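Local coordinates for cytosine-specific methyltransferase (Escherichia coli O157:H7 EDL933, PDB 3G7U), which probably methylates cytosine in DNA at carbon 5, taking the methyl group from S-adenosyl-L-methionine, at residues 214-219 with 253-258. Numbering follows the deposited sequence. Where two conformers were deposited one is given.
Sequences SWRTIK and SGCTGT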
loop_
_atom_site.group_PDB
_atom_site.type_symbol
_atom_site.label_atom_id
_atom_site.label_comp_id
_atom_site.label_asym_id
_atom_site.label_seq_id
_atom_site.Cartn_x
_atom_site.Cartn_y
_atom_site.Cartn_z
ATOM N N SER A 214 4.846 12.499 16.849
ATOM C CA SER A 214 3.674 13.087 17.473
ATOM C C SER A 214 2.860 11.965 18.090
ATOM O O SER A 214 1.747 11.656 17.623
ATOM C CB SER A 214 2.831 13.805 16.431
ATOM O OG SER A 214 1.807 14.550 17.062
ATOM N N TRP A 215 3.416 11.352 19.138
ATOM C CA TRP A 215 2.751 10.213 19.791
ATOM C C TRP A 215 1.562 10.750 20.603
ATOM O O TRP A 215 1.726 11.682 21.394
ATOM C CB TRP A 215 3.687 9.495 20.746
ATOM C CG TRP A 215 4.882 8.798 20.165
ATOM C CD1 TRP A 215 6.180 9.218 20.222
ATOM C CD2 TRP A 215 4.890 7.535 19.493
ATOM N NE1 TRP A 215 7.004 8.291 19.599
ATOM C CE2 TRP A 215 6.236 7.253 19.145
ATOM C CE3 TRP A 215 3.888 6.615 19.137
ATOM C CZ2 TRP A 215 6.608 6.091 18.453
ATOM C CZ3 TRP A 215 4.255 5.435 18.451
ATOM C CH2 TRP A 215 5.599 5.188 18.120
ATOM N N ARG A 216 0.388 10.150 20.425
ATOM C CA ARG A 216 -0.830 10.634 21.064
ATOM C C ARG A 216 -1.719 9.483 21.486
ATOM O O ARG A 216 -1.804 8.463 20.789
ATOM C CB ARG A 216 -1.608 11.533 20.091
ATOM C CG ARG A 216 -1.006 12.914 19.841
ATOM C CD ARG A 216 -0.800 13.727 21.143
ATOM N NE ARG A 216 -2.105 14.010 21.772
ATOM C CZ ARG A 216 -2.975 14.890 21.352
ATOM N NH1 ARG A 216 -2.731 15.632 20.266
ATOM N NH2 ARG A 216 -4.103 15.050 22.026
ATOM N N THR A 217 -2.434 9.680 22.605
ATOM C CA THR A 217 -3.420 8.739 23.085
ATOM C C THR A 217 -4.688 8.771 22.260
ATOM O O THR A 217 -5.199 9.861 21.897
ATOM C CB THR A 217 -3.751 9.044 24.592
ATOM O OG1 THR A 217 -2.577 8.824 25.361
ATOM C CG2 THR A 217 -4.896 8.156 25.112
ATOM N N ILE A 218 -5.172 7.571 21.905
ATOM C CA ILE A 218 -6.433 7.427 21.196
ATOM C C ILE A 218 -7.444 6.610 22.015
ATOM O O ILE A 218 -7.082 5.932 22.986
ATOM C CB ILE A 218 -6.235 6.721 19.847
ATOM C CG1 ILE A 218 -5.572 5.357 20.065
ATOM C CG2 ILE A 218 -5.361 7.585 18.904
ATOM C CD1 ILE A 218 -5.793 4.366 18.933
ATOM N N LYS A 219 -8.693 6.675 21.599
ATOM C CA LYS A 219 -9.709 5.769 22.121
ATOM C C LYS A 219 -9.725 4.554 21.222
ATOM O O LYS A 219 -9.835 4.687 19.995
ATOM C CB LYS A 219 -11.077 6.425 22.082
ATOM C CG LYS A 219 -11.213 7.598 22.997
ATOM C CD LYS A 219 -12.614 8.176 22.872
ATOM C CE LYS A 219 -12.735 9.440 23.705
ATOM N NZ LYS A 219 -12.003 9.268 24.997
ATOM N N SER A 253 1.562 7.000 16.602
ATOM C CA SER A 253 2.387 8.078 16.025
ATOM C C SER A 253 1.590 8.764 14.915
ATOM O O SER A 253 0.538 8.265 14.508
ATOM C CB SER A 253 3.703 7.516 15.454
ATOM O OG SER A 253 3.441 6.576 14.403
ATOM N N GLY A 254 2.094 9.916 14.460
ATOM C CA GLY A 254 1.614 10.594 13.251
ATOM C C GLY A 254 0.459 11.533 13.432
ATOM O O GLY A 254 -0.162 11.932 12.444
ATOM N N CYS A 255 0.153 11.916 14.674
ATOM C CA CYS A 255 -0.970 12.801 14.916
ATOM C C CYS A 255 -0.467 14.258 14.929
ATOM O O CYS A 255 -0.559 14.955 15.924
ATOM C CB CYS A 255 -1.680 12.450 16.230
ATOM S SG CYS A 255 -2.365 10.769 16.193
ATOM N N THR A 256 0.107 14.690 13.812
ATOM C CA THR A 256 0.700 16.004 13.727
ATOM C C THR A 256 -0.069 16.852 12.728
ATOM O O THR A 256 -0.327 16.437 11.591
ATOM C CB THR A 256 2.233 15.953 13.383
ATOM O OG1 THR A 256 2.646 17.105 12.625
ATOM C CG2 THR A 256 2.603 14.709 12.687
ATOM N N GLY A 257 -0.455 18.036 13.180
ATOM C CA GLY A 257 -1.214 18.920 12.329
ATOM C C GLY A 257 -0.341 19.893 11.574
ATOM O O GLY A 257 0.863 19.914 11.743
ATOM N N THR A 258 -0.978 20.686 10.723
ATOM C CA THR A 258 -0.323 21.734 9.956
ATOM C C THR A 258 -0.874 23.064 10.464
ATOM O O THR A 258 -2.080 23.210 10.682
ATOM C CB THR A 258 -0.599 21.536 8.468
ATOM O OG1 THR A 258 -0.016 20.312 8.034
ATOM C CG2 THR A 258 -0.002 22.684 7.618
HETATM O O HOH W 1 4.688 11.083 14.547
HETATM O O HOH W 2 -0.487 16.048 18.375
#
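Backbone pairing between Ser214 and Cys255 is slight: Cys255 N reaches Ser214 O in a weak hydrogen bond of 3.4 Å, and the CA atoms of Trp215 and Ser253 approach to 4.3 Å. This lies at the end of a two-stranded antiparallel ribbon, 216-217 with 251-252, in which Arg216 pairs with Ile252; past it, an inverse gamma turn centred on Cys255 carries the chain into 256-258, which runs parallel to 205-207. The weak bond from Thr256 N to Gly254 O, 3.1 Å, closes that turn. A water bridges the two backbones, accepting from both Ser214 N and Gly254 N. On the Trp215 indole, Ser253 CB sits over one face, 3.9 Å from the centroid of the six-membered ring and 18° off its normal, a CH-pi contact. Lys246 makes a cation-pi contact with the same side chain, joining helix 241-248 to this junction. With CG anti to its carbonyl carbon and further bends at chi2 and chi3, the Arg216 chain lays CG alongside Cys255 CB at 3.7 Å. Its NH1 bonds to Ile203 O and to a second water, which lies in the guanidinium plane and donates to Cys255 O. With Ser214 in the conformer described, one of two deposited, the latter carbonyl takes two bonds. The other comes from Ser214: a chi1 of -171° sets OG opposite its own backbone N, and OG donates to Cys255 O at 2.7 Å from above the carbonyl plane, with a C=O...OG angle of 101°.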